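Local coordinates for tetratricopeptide repeat domain protein (Salinibacter ruber, PDB 3MA5) that is of unknown function but, built from tetratricopeptide repeats, probably offers a curved helical scaffold for binding other proteins or peptides, at residues A[29-34]-A[49-54]; A[43-48]-A[80-85]; A[15-18]-A[24-27]. All blocks are in the same frame, centred on the assembly; numbering follows the deposited sequence.

Interaction 1: A[29-34]-A[49-54]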
ATOM      1  N   LEU A  29       6.401   8.888   2.139  1.00 80.64           N
ATOM      2  CA  LEU A  29       6.935   7.786   2.926  1.00 80.50           C
ATOM      3  C   LEU A  29       6.611   6.415   2.319  1.00 81.48           C
ATOM      4  O   LEU A  29       7.501   5.580   2.150  1.00 80.94           O
ATOM      5  CB  LEU A  29       6.384   7.855   4.359  1.00 82.77           C
ATOM      6  CG  LEU A  29       6.866   8.998   5.259  1.00 87.28           C
ATOM      7  CD1 LEU A  29       6.015   9.046   6.514  1.00 91.41           C
ATOM      8  CD2 LEU A  29       8.330   8.807   5.612  1.00 89.63           C
ATOM      9  N   PHE A  30       5.341   6.183   1.989  1.00 77.31           N
ATOM     10  CA  PHE A  30       4.937   4.900   1.421  1.00 74.31           C
ATOM     11  C   PHE A  30       5.724   4.496   0.175  1.00 75.21           C
ATOM     12  O   PHE A  30       6.199   3.364   0.081  1.00 76.52           O
ATOM     13  CB  PHE A  30       3.432   4.895   1.095  1.00 73.27           C
ATOM     14  CG  PHE A  30       2.555   4.641   2.285  1.00 74.75           C
ATOM     15  CD1 PHE A  30       2.919   3.709   3.260  1.00 81.14           C
ATOM     16  CD2 PHE A  30       1.349   5.316   2.430  1.00 79.50           C
ATOM     17  CE1 PHE A  30       2.092   3.455   4.361  1.00 73.16           C
ATOM     18  CE2 PHE A  30       0.514   5.070   3.529  1.00 81.78           C
ATOM     19  CZ  PHE A  30       0.890   4.139   4.490  1.00 77.56           C
ATOM     20  N   GLU A  31       5.850   5.419  -0.776  1.00 81.49           N
ATOM     21  CA  GLU A  31       6.552   5.149  -2.030  1.00 81.28           C
ATOM     22  C   GLU A  31       8.003   4.813  -1.781  1.00 81.18           C
ATOM     23  O   GLU A  31       8.565   3.921  -2.423  1.00 79.53           O
ATOM     24  CB  GLU A  31       6.464   6.358  -2.965  1.00 78.76           C
ATOM     25  CG  GLU A  31       5.498   6.174  -4.123  1.00 81.16           C
ATOM     26  CD  GLU A  31       5.055   7.501  -4.716  1.00 85.09           C
ATOM     27  OE1 GLU A  31       5.901   8.414  -4.787  1.00 81.91           O
ATOM     28  OE2 GLU A  31       3.872   7.635  -5.115  1.00 80.75           O
ATOM     29  N   GLU A  32       8.592   5.548  -0.845  1.00 79.57           N
ATOM     30  CA  GLU A  32       9.983   5.390  -0.441  1.00 82.51           C
ATOM     31  C   GLU A  32      10.181   3.980   0.135  1.00 86.21           C
ATOM     32  O   GLU A  32      11.060   3.224  -0.287  1.00 84.39           O
ATOM     33  CB  GLU A  32      10.258   6.457   0.603  1.00 80.08           C
ATOM     34  CG  GLU A  32      11.633   6.520   1.171  1.00 85.95           C
ATOM     35  CD  GLU A  32      11.640   7.428   2.389  1.00102.64           C
ATOM     36  OE1 GLU A  32      10.893   7.099   3.349  1.00104.17           O
ATOM     37  OE2 GLU A  32      12.361   8.462   2.389  1.00105.40           O
ATOM     38  N   LEU A  33       9.328   3.643   1.096  1.00 82.91           N
ATOM     39  CA  LEU A  33       9.325   2.342   1.749  1.00 79.05           C
ATOM     40  C   LEU A  33       9.231   1.222   0.758  1.00 80.27           C
ATOM     41  O   LEU A  33       9.865   0.198   0.911  1.00 85.91           O
ATOM     42  CB  LEU A  33       8.115   2.214   2.647  1.00 83.24           C
ATOM     43  CG  LEU A  33       8.262   2.452   4.130  1.00 80.83           C
ATOM     44  CD1 LEU A  33       6.896   2.288   4.750  1.00 79.95           C
ATOM     45  CD2 LEU A  33       9.253   1.473   4.716  1.00 78.54           C
ATOM     46  N   VAL A  34       8.390   1.401  -0.244  1.00 76.07           N
ATOM     47  CA  VAL A  34       8.208   0.368  -1.236  1.00 74.82           C
ATOM     48  C   VAL A  34       9.462   0.075  -2.062  1.00 84.60           C
ATOM     49  O   VAL A  34       9.632  -1.038  -2.563  1.00 88.90           O
ATOM     50  CB  VAL A  34       7.009   0.701  -2.134  1.00 78.88           C
ATOM     51  CG1 VAL A  34       7.106  -0.024  -3.450  1.00 75.88           C
ATOM     52  CG2 VAL A  34       5.737   0.259  -1.431  1.00 81.63           C
ATOM     53  N   LYS A  49      -4.509   2.180  -1.778  1.00 67.81           N
ATOM     54  CA  LYS A  49      -5.758   2.795  -1.361  1.00 66.78           C
ATOM     55  C   LYS A  49      -5.593   4.303  -1.465  1.00 70.60           C
ATOM     56  O   LYS A  49      -6.565   5.032  -1.610  1.00 70.11           O
ATOM     57  CB  LYS A  49      -6.100   2.367   0.069  1.00 65.69           C
ATOM     58  CG  LYS A  49      -6.759   1.003   0.171  1.00 67.48           C
ATOM     59  CD  LYS A  49      -8.270   1.118  -0.034  1.00 68.60           C
ATOM     60  CE  LYS A  49      -8.919  -0.198  -0.442  1.00 71.61           C
ATOM     61  NZ  LYS A  49     -10.402  -0.067  -0.494  1.00 73.38           N
ATOM     62  N   LEU A  50      -4.347   4.760  -1.418  1.00 72.20           N
ATOM     63  CA  LEU A  50      -4.042   6.176  -1.506  1.00 64.69           C
ATOM     64  C   LEU A  50      -4.020   6.608  -2.946  1.00 72.55           C
ATOM     65  O   LEU A  50      -4.464   7.711  -3.286  1.00 79.46           O
ATOM     66  CB  LEU A  50      -2.686   6.462  -0.886  1.00 66.80           C
ATOM     67  CG  LEU A  50      -2.355   7.906  -0.501  1.00 74.86           C
ATOM     68  CD1 LEU A  50      -3.493   8.491   0.337  1.00 73.24           C
ATOM     69  CD2 LEU A  50      -1.064   7.935   0.292  1.00 78.35           C
ATOM     70  N   TYR A  51      -3.485   5.741  -3.800  1.00 71.39           N
ATOM     71  CA  TYR A  51      -3.424   6.046  -5.219  1.00 72.40           C
ATOM     72  C   TYR A  51      -4.822   6.205  -5.758  1.00 76.51           C
ATOM     73  O   TYR A  51      -5.074   7.061  -6.596  1.00 77.83           O
ATOM     74  CB  TYR A  51      -2.722   4.941  -5.985  1.00 67.46           C
ATOM     75  CG  TYR A  51      -1.231   5.085  -6.007  1.00 63.45           C
ATOM     76  CD1 TYR A  51      -0.626   6.339  -5.918  1.00 67.33           C
ATOM     77  CD2 TYR A  51      -0.418   3.970  -6.136  1.00 67.13           C
ATOM     78  CE1 TYR A  51       0.755   6.467  -5.945  1.00 66.56           C
ATOM     79  CE2 TYR A  51       0.959   4.087  -6.166  1.00 70.15           C
ATOM     80  CZ  TYR A  51       1.540   5.326  -6.071  1.00 68.38           C
ATOM     81  OH  TYR A  51       2.907   5.401  -6.057  1.00 68.15           O
ATOM     82  N   GLU A  52      -5.726   5.366  -5.270  1.00 70.58           N
ATOM     83  CA  GLU A  52      -7.101   5.422  -5.713  1.00 70.30           C
ATOM     84  C   GLU A  52      -7.685   6.779  -5.360  1.00 75.94           C
ATOM     85  O   GLU A  52      -8.295   7.425  -6.204  1.00 83.52           O
ATOM     86  CB  GLU A  52      -7.926   4.293  -5.077  1.00 72.40           C
ATOM     87  CG  GLU A  52      -7.689   2.910  -5.684  1.00 71.69           C
ATOM     88  CD  GLU A  52      -8.695   1.904  -5.188  1.00 76.21           C
ATOM     89  OE1 GLU A  52      -8.307   0.897  -4.542  1.00 80.16           O
ATOM     90  OE2 GLU A  52      -9.890   2.142  -5.451  1.00 82.02           O
ATOM     91  N   ARG A  53      -7.479   7.221  -4.123  1.00 75.32           N
ATOM     92  CA  ARG A  53      -7.993   8.518  -3.675  1.00 80.29           C
ATOM     93  C   ARG A  53      -7.403   9.635  -4.509  1.00 80.84           C
ATOM     94  O   ARG A  53      -8.041  10.656  -4.736  1.00 80.06           O
ATOM     95  CB  ARG A  53      -7.646   8.762  -2.203  1.00 77.39           C
ATOM     96  CG  ARG A  53      -8.233   7.731  -1.258  1.00 80.09           C
ATOM     97  CD  ARG A  53      -7.828   7.998   0.179  1.00 90.11           C
ATOM     98  NE  ARG A  53      -8.537   9.142   0.744  1.00 95.73           N
ATOM     99  CZ  ARG A  53      -8.218   9.717   1.896  1.00 96.76           C
ATOM    100  NH1 ARG A  53      -7.197   9.258   2.604  1.00103.52           N
ATOM    101  NH2 ARG A  53      -8.917  10.749   2.334  1.00 98.28           N
ATOM    102  N   LEU A  54      -6.173   9.418  -4.958  1.00 79.84           N
ATOM    103  CA  LEU A  54      -5.440  10.372  -5.769  1.00 81.69           C
ATOM    104  C   LEU A  54      -5.828  10.299  -7.236  1.00 81.19           C
ATOM    105  O   LEU A  54      -5.167  10.895  -8.083  1.00 77.28           O
ATOM    106  CB  LEU A  54      -3.943  10.101  -5.630  1.00 78.44           C
ATOM    107  CG  LEU A  54      -3.372  10.511  -4.276  1.00 79.47           C
ATOM    108  CD1 LEU A  54      -1.881  10.168  -4.154  1.00 73.49           C
ATOM    109  CD2 LEU A  54      -3.606  12.003  -4.140  1.00 73.02           C
TER
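Y51 and E31 make the polar end of this contact, F30 and L50 its apolar end. The tyrosine OH gives its hydrogen to E31 OE2 at 2.6 Å, on the anti side of the carboxylate and 30° out of its plane. The ring and carboxylate planes are likewise only 30° apart, and the oxygen lies at the rim of the ring near its plane, so the acid meets the hydroxyl end of the tyrosine and not its face. The glutamate bridges the gap by length: its chain runs extended beyond CG, while the CA atoms of E31 and Y51 stay 10.5 Å apart.

At the apolar end F30 CD2 touches L50 CD2 at 4.2 Å, the methyl meeting the phenyl edge near the ring plane, with the two side chains at about a right angle. F30 also packs on A14 and L18 of helix 7-19 and on L47, and L50 on A23 and L27. F30, L50 and the Y51 ring, which leans on A60 and T63 of helix 57-74, are all buried; E31, by contrast, is partly exposed and forms the looser side.

Helix 23-36 belongs to one predicted repeat and helix 42-53 to the next, and such packing of a second helix against the first helix of the following repeat is characteristic of the tetratricopeptide repeat superhelix.

Interaction 2: A[43-48]-A[80-85]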
ATOM      1  N   THR A  43       2.953  -1.931   3.426  1.00 75.78           N
ATOM      2  CA  THR A  43       2.921  -0.719   2.622  1.00 73.35           C
ATOM      3  C   THR A  43       2.007  -0.785   1.411  1.00 70.22           C
ATOM      4  O   THR A  43       1.333   0.178   1.075  1.00 71.34           O
ATOM      5  CB  THR A  43       4.313  -0.376   2.095  1.00 76.23           C
ATOM      6  OG1 THR A  43       5.276  -0.587   3.122  1.00 69.06           O
ATOM      7  CG2 THR A  43       4.374   1.068   1.652  1.00 73.52           C
ATOM      8  N   TYR A  44       1.984  -1.930   0.752  1.00 64.11           N
ATOM      9  CA  TYR A  44       1.201  -2.061  -0.462  1.00 61.70           C
ATOM     10  C   TYR A  44      -0.282  -1.787  -0.381  1.00 64.00           C
ATOM     11  O   TYR A  44      -0.841  -1.246  -1.317  1.00 64.08           O
ATOM     12  CB  TYR A  44       1.455  -3.433  -1.093  1.00 66.12           C
ATOM     13  CG  TYR A  44       2.904  -3.658  -1.435  1.00 74.81           C
ATOM     14  CD1 TYR A  44       3.826  -3.994  -0.448  1.00 73.65           C
ATOM     15  CD2 TYR A  44       3.369  -3.472  -2.741  1.00 74.28           C
ATOM     16  CE1 TYR A  44       5.190  -4.136  -0.751  1.00 75.18           C
ATOM     17  CE2 TYR A  44       4.720  -3.611  -3.057  1.00 79.95           C
ATOM     18  CZ  TYR A  44       5.627  -3.939  -2.056  1.00 76.85           C
ATOM     19  OH  TYR A  44       6.972  -4.039  -2.345  1.00 74.69           O
ATOM     20  N   TYR A  45      -0.927  -2.149   0.718  1.00 70.09           N
ATOM     21  CA  TYR A  45      -2.358  -1.907   0.809  1.00 64.24           C
ATOM     22  C   TYR A  45      -2.723  -0.428   0.997  1.00 65.42           C
ATOM     23  O   TYR A  45      -3.647   0.080   0.370  1.00 64.02           O
ATOM     24  CB  TYR A  45      -2.956  -2.758   1.931  1.00 57.16           C
ATOM     25  CG  TYR A  45      -4.385  -2.437   2.246  1.00 60.62           C
ATOM     26  CD1 TYR A  45      -4.708  -1.392   3.109  1.00 65.71           C
ATOM     27  CD2 TYR A  45      -5.419  -3.129   1.627  1.00 61.48           C
ATOM     28  CE1 TYR A  45      -6.046  -1.038   3.344  1.00 67.18           C
ATOM     29  CE2 TYR A  45      -6.761  -2.783   1.857  1.00 63.73           C
ATOM     30  CZ  TYR A  45      -7.066  -1.734   2.714  1.00 69.38           C
ATOM     31  OH  TYR A  45      -8.376  -1.371   2.942  1.00 73.17           O
ATOM     32  N   HIS A  46      -1.999   0.262   1.857  1.00 65.74           N
ATOM     33  CA  HIS A  46      -2.283   1.656   2.081  1.00 68.69           C
ATOM     34  C   HIS A  46      -1.849   2.534   0.920  1.00 70.43           C
ATOM     35  O   HIS A  46      -2.469   3.563   0.676  1.00 72.15           O
ATOM     36  CB  HIS A  46      -1.620   2.130   3.379  1.00 72.84           C
ATOM     37  CG  HIS A  46      -2.126   1.421   4.597  1.00 79.73           C
ATOM     38  ND1 HIS A  46      -3.455   1.396   4.943  1.00 77.28           N
ATOM     39  CD2 HIS A  46      -1.487   0.634   5.503  1.00 80.45           C
ATOM     40  CE1 HIS A  46      -3.625   0.620   5.996  1.00 79.76           C
ATOM     41  NE2 HIS A  46      -2.441   0.146   6.353  1.00 83.71           N
ATOM     42  N   LEU A  47      -0.799   2.142   0.197  1.00 69.27           N
ATOM     43  CA  LEU A  47      -0.319   2.938  -0.922  1.00 69.42           C
ATOM     44  C   LEU A  47      -1.329   2.907  -2.039  1.00 65.36           C
ATOM     45  O   LEU A  47      -1.634   3.930  -2.634  1.00 64.96           O
ATOM     46  CB  LEU A  47       1.006   2.401  -1.441  1.00 66.56           C
ATOM     47  CG  LEU A  47       1.659   3.235  -2.547  1.00 69.14           C
ATOM     48  CD1 LEU A  47       1.615   4.701  -2.163  1.00 67.78           C
ATOM     49  CD2 LEU A  47       3.094   2.774  -2.765  1.00 66.65           C
ATOM     50  N   GLY A  48      -1.849   1.721  -2.311  1.00 67.49           N
ATOM     51  CA  GLY A  48      -2.812   1.561  -3.373  1.00 65.75           C
ATOM     52  C   GLY A  48      -4.118   2.237  -3.041  1.00 71.15           C
ATOM     53  O   GLY A  48      -4.774   2.801  -3.911  1.00 77.65           O
ATOM     54  N   LEU A  80      -2.429 -11.079   2.467  1.00 63.83           N
ATOM     55  CA  LEU A  80      -2.792 -11.505   1.123  1.00 64.40           C
ATOM     56  C   LEU A  80      -4.248 -11.219   0.835  1.00 66.55           C
ATOM     57  O   LEU A  80      -4.594 -10.774  -0.253  1.00 76.16           O
ATOM     58  CB  LEU A  80      -2.535 -12.999   0.916  1.00 71.42           C
ATOM     59  CG  LEU A  80      -3.018 -13.544  -0.442  1.00 76.84           C
ATOM     60  CD1 LEU A  80      -2.371 -12.755  -1.576  1.00 71.13           C
ATOM     61  CD2 LEU A  80      -2.691 -15.007  -0.569  1.00 70.61           C
ATOM     62  N   SER A  81      -5.095 -11.454   1.820  1.00 68.80           N
ATOM     63  CA  SER A  81      -6.519 -11.231   1.661  1.00 68.00           C
ATOM     64  C   SER A  81      -6.950  -9.792   1.431  1.00 70.40           C
ATOM     65  O   SER A  81      -7.736  -9.519   0.529  1.00 72.42           O
ATOM     66  CB  SER A  81      -7.275 -11.755   2.873  1.00 67.06           C
ATOM     67  OG  SER A  81      -7.254 -13.161   2.926  1.00 77.04           O
ATOM     68  N   GLU A  82      -6.458  -8.870   2.252  1.00 69.20           N
ATOM     69  CA  GLU A  82      -6.870  -7.479   2.116  1.00 67.92           C
ATOM     70  C   GLU A  82      -6.497  -6.875   0.770  1.00 74.00           C
ATOM     71  O   GLU A  82      -7.250  -6.077   0.222  1.00 72.31           O
ATOM     72  CB  GLU A  82      -6.315  -6.646   3.285  1.00 68.73           C
ATOM     73  CG  GLU A  82      -7.093  -6.841   4.599  1.00 75.65           C
ATOM     74  CD  GLU A  82      -8.543  -6.400   4.486  1.00 77.18           C
ATOM     75  OE1 GLU A  82      -9.433  -7.277   4.473  1.00 77.32           O
ATOM     76  OE2 GLU A  82      -8.785  -5.172   4.401  1.00 80.97           O
ATOM     77  N   LEU A  83      -5.341  -7.284   0.250  1.00 76.43           N
ATOM     78  CA  LEU A  83      -4.817  -6.849  -1.042  1.00 68.27           C
ATOM     79  C   LEU A  83      -5.704  -7.415  -2.152  1.00 71.17           C
ATOM     80  O   LEU A  83      -6.184  -6.692  -3.015  1.00 69.78           O
ATOM     81  CB  LEU A  83      -3.398  -7.385  -1.201  1.00 60.11           C
ATOM     82  CG  LEU A  83      -2.266  -6.651  -0.495  1.00 66.30           C
ATOM     83  CD1 LEU A  83      -1.032  -7.509  -0.441  1.00 60.95           C
ATOM     84  CD2 LEU A  83      -1.997  -5.366  -1.235  1.00 55.60           C
ATOM     85  N   GLN A  84      -5.912  -8.725  -2.120  1.00 64.28           N
ATOM     86  CA  GLN A  84      -6.753  -9.385  -3.111  1.00 69.15           C
ATOM     87  C   GLN A  84      -8.101  -8.715  -3.180  1.00 72.98           C
ATOM     88  O   GLN A  84      -8.601  -8.450  -4.267  1.00 75.64           O
ATOM     89  CB  GLN A  84      -6.954 -10.853  -2.764  1.00 67.99           C
ATOM     90  CG  GLN A  84      -5.711 -11.677  -2.927  1.00 72.80           C
ATOM     91  CD  GLN A  84      -5.963 -13.139  -2.771  1.00 72.01           C
ATOM     92  OE1 GLN A  84      -5.177 -13.956  -3.225  1.00 73.60           O
ATOM     93  NE2 GLN A  84      -7.053 -13.485  -2.124  1.00 71.99           N
ATOM     94  N   ASP A  85      -8.683  -8.445  -2.010  1.00 73.65           N
ATOM     95  CA  ASP A  85      -9.988  -7.795  -1.909  1.00 71.52           C
ATOM     96  C   ASP A  85      -9.961  -6.396  -2.489  1.00 72.97           C
ATOM     97  O   ASP A  85     -10.856  -5.984  -3.221  1.00 74.58           O
ATOM     98  CB  ASP A  85     -10.425  -7.737  -0.448  1.00 64.00           C
ATOM     99  CG  ASP A  85     -11.019  -9.047   0.043  1.00 75.87           C
ATOM    100  OD1 ASP A  85     -10.902 -10.074  -0.665  1.00 75.29           O
ATOM    101  OD2 ASP A  85     -11.595  -9.058   1.150  1.00 83.09           O
TER
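Y45 reaches from helix 42-53 toward E82 and L83 of helix 77-91, and the direction of its ring governs the contact. With CG anti to the backbone N (chi1 171°), the phenol projects across the gap and presents its CD2/CE2 edge to E82 O. There CE2 lies 3.7 Å from E82 O, with that carbonyl oxygen near the plane of the ring. The glutamate side chain instead rises to one side of the ring plane and crosses the phenol obliquely near its rim: E82 CB is 4.0 Å from Y45 CD2, and the bend at chi2 carries the carboxylate toward the hydroxyl end. Its plane stands 43° from the ring, and Y45 OH remains 4.1 Å from E82 OE2, a proximity that is not a hydrogen bond.

L83 approaches differently. Its CD2 methyl enters beside the backbone of the tyrosine pair, 3.9 Å from Y45 N and 4.0 Å from Y44 CB, while the Y44 ring itself leads away from helix 77-91 and touches Q66 of helix 57-74. L83 also packs on I68 of that helix, so the leucine joins three helices. The two short helical segments run nearly parallel, 24° apart, with axes 9.7 Å from each other at closest approach.

Cut back to an alanine here, Y45 would lose its phenol, which is likely to open a gap against E82 CB and the carboxylate and leave E82 O without the aromatic C-H beside it, though the L83 contact would largely survive.

With no hydrogen bond or salt bridge between the segments, cohesion rests on van der Waals packing, probably helped by weak attraction between the polarised C-H edge of the phenol and the carbonyl oxygen.

Interaction 3: A[15-18]-A[24-27]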
ATOM      1  N   GLN A  15       1.431   6.193   8.651  1.00 87.86           N
ATOM      2  CA  GLN A  15       0.095   5.821   9.087  1.00 91.96           C
ATOM      3  C   GLN A  15      -0.635   6.835   9.945  1.00 95.08           C
ATOM      4  O   GLN A  15      -1.855   6.959   9.863  1.00 93.68           O
ATOM      5  CB  GLN A  15       0.180   4.509   9.838  1.00 95.88           C
ATOM      6  CG  GLN A  15       0.214   3.290   8.945  1.00 92.01           C
ATOM      7  CD  GLN A  15      -1.164   2.697   8.776  1.00 92.00           C
ATOM      8  OE1 GLN A  15      -1.913   3.081   7.879  1.00 98.68           O
ATOM      9  NE2 GLN A  15      -1.521   1.770   9.664  1.00 88.66           N
ATOM     10  N   GLU A  16       0.099   7.545  10.786  1.00 95.17           N
ATOM     11  CA  GLU A  16      -0.536   8.542  11.630  1.00101.18           C
ATOM     12  C   GLU A  16      -0.953   9.692  10.717  1.00 97.32           C
ATOM     13  O   GLU A  16      -2.076  10.199  10.821  1.00104.74           O
ATOM     14  CB  GLU A  16       0.426   9.033  12.724  1.00108.19           C
ATOM     15  CG  GLU A  16       0.840   8.022  13.807  1.00104.79           C
ATOM     16  CD  GLU A  16      -0.340   7.417  14.562  1.00114.79           C
ATOM     17  OE1 GLU A  16      -1.491   7.883  14.377  1.00113.45           O
ATOM     18  OE2 GLU A  16      -0.104   6.466  15.345  1.00111.84           O
ATOM     19  N   HIS A  17      -0.052  10.092   9.821  1.00 95.28           N
ATOM     20  CA  HIS A  17      -0.342  11.152   8.851  1.00 94.77           C
ATOM     21  C   HIS A  17      -1.695  10.877   8.205  1.00 92.43           C
ATOM     22  O   HIS A  17      -2.628  11.663   8.332  1.00 95.18           O
ATOM     23  CB  HIS A  17       0.733  11.189   7.772  1.00 88.76           C
ATOM     24  CG  HIS A  17       2.005  11.823   8.219  1.00 89.54           C
ATOM     25  ND1 HIS A  17       2.052  13.093   8.751  1.00 93.91           N
ATOM     26  CD2 HIS A  17       3.286  11.377   8.201  1.00 88.83           C
ATOM     27  CE1 HIS A  17       3.304  13.403   9.042  1.00 98.64           C
ATOM     28  NE2 HIS A  17       4.071  12.377   8.716  1.00 93.10           N
ATOM     29  N   LEU A  18      -1.781   9.751   7.507  1.00 86.19           N
ATOM     30  CA  LEU A  18      -3.017   9.326   6.878  1.00 91.74           C
ATOM     31  C   LEU A  18      -4.251   9.685   7.714  1.00 94.24           C
ATOM     32  O   LEU A  18      -5.244  10.175   7.175  1.00105.32           O
ATOM     33  CB  LEU A  18      -2.995   7.816   6.684  1.00 96.05           C
ATOM     34  CG  LEU A  18      -2.566   7.275   5.335  1.00 92.04           C
ATOM     35  CD1 LEU A  18      -2.781   5.767   5.318  1.00 92.74           C
ATOM     36  CD2 LEU A  18      -3.384   7.937   4.250  1.00 90.49           C
ATOM     37  N   SER A  24      -0.316  13.675   1.419  1.00 89.51           N
ATOM     38  CA  SER A  24       0.864  13.886   0.611  1.00 88.01           C
ATOM     39  C   SER A  24       2.104  13.345   1.309  1.00 85.46           C
ATOM     40  O   SER A  24       2.966  12.745   0.668  1.00 80.88           O
ATOM     41  CB  SER A  24       1.013  15.367   0.285  1.00 89.53           C
ATOM     42  OG  SER A  24       2.342  15.660  -0.111  1.00 99.11           O
ATOM     43  N   ARG A  25       2.174  13.547   2.627  1.00 92.53           N
ATOM     44  CA  ARG A  25       3.300  13.073   3.434  1.00 90.93           C
ATOM     45  C   ARG A  25       3.227  11.559   3.564  1.00 84.54           C
ATOM     46  O   ARG A  25       4.237  10.869   3.431  1.00 80.15           O
ATOM     47  CB  ARG A  25       3.273  13.725   4.815  1.00 90.69           C
ATOM     48  CG  ARG A  25       4.454  13.374   5.697  1.00 96.89           C
ATOM     49  CD  ARG A  25       5.788  13.449   4.953  1.00101.51           C
ATOM     50  NE  ARG A  25       6.893  13.143   5.862  1.00105.39           N
ATOM     51  CZ  ARG A  25       8.139  12.871   5.483  1.00107.29           C
ATOM     52  NH1 ARG A  25       8.468  12.860   4.195  1.00 96.70           N
ATOM     53  NH2 ARG A  25       9.057  12.601   6.403  1.00104.41           N
ATOM     54  N   ALA A  26       2.029  11.047   3.827  1.00 81.15           N
ATOM     55  CA  ALA A  26       1.838   9.612   3.927  1.00 78.60           C
ATOM     56  C   ALA A  26       2.341   8.972   2.629  1.00 80.48           C
ATOM     57  O   ALA A  26       3.105   8.005   2.666  1.00 83.47           O
ATOM     58  CB  ALA A  26       0.370   9.291   4.130  1.00 78.77           C
ATOM     59  N   LEU A  27       1.930   9.517   1.480  1.00 83.51           N
ATOM     60  CA  LEU A  27       2.348   8.965   0.191  1.00 78.97           C
ATOM     61  C   LEU A  27       3.855   8.985  -0.044  1.00 79.38           C
ATOM     62  O   LEU A  27       4.411   8.018  -0.549  1.00 79.00           O
ATOM     63  CB  LEU A  27       1.643   9.675  -0.965  1.00 78.28           C
ATOM     64  CG  LEU A  27       2.192   9.254  -2.334  1.00 76.96           C
ATOM     65  CD1 LEU A  27       1.131   8.578  -3.187  1.00 73.06           C
ATOM     66  CD2 LEU A  27       2.726  10.470  -3.022  1.00 76.91           C
TER
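H17 sets CG anti to its carbonyl carbon (chi1 -77°), and R25 sets CG anti to its own backbone N (chi1 -176°); together these torsions lay the arginine CG over the imidazole. That methylene sits 3.4 Å from the ring centroid of H17, 20° off the ring normal, which defines a CH-pi contact over one face, displaced toward the rim. A bend at chi2 then takes the rest of the chain onward past the ring, leaving the guanidinium plane steeply inclined to the imidazole.

Beneath this pair the small side chain of A26 is consistent with the close approach of the helices, the CA atoms of H17 and A26 being 5.6 Å apart. A26 CB meets L18 CG at 3.8 Å and H17 CB at 4.1 Å. L18 continues inward to F30 and L50, whereas R25 lies on the exposed side. The small residue where paired helices meet agrees with the tetratricopeptide repeat consensus.

No hydrogen bond links the segments. Since H17 NE2 is 4.1 Å from R25 NE, the arginine charge would probably disfavour a protonated imidazole, and a neutral ring would suit the aliphatic CH-pi packing.

Overall arrangement
From the N terminus, interaction 3 closes first, joining helices 7-19 and 23-36 across the short turn between them, within the first predicted repeat. Interaction 1 follows in series along the chain: it leaves helix 23-36 farther on and returns at helix 42-53, fourteen residues intervening, to couple the first repeat to the second. Interaction 2 crosses it, because 43-48 lies between the two segments of interaction 1 and its partner 80-85 comes after both; its long loop takes in helix 57-74 and brings helix 77-91 beside helix 42-53. Joined through L27 against Y51 and F30 against T43, the contacts tie helices 7-19, 23-36, 42-53 and 77-91 in sequence, helix 57-74 being spanned.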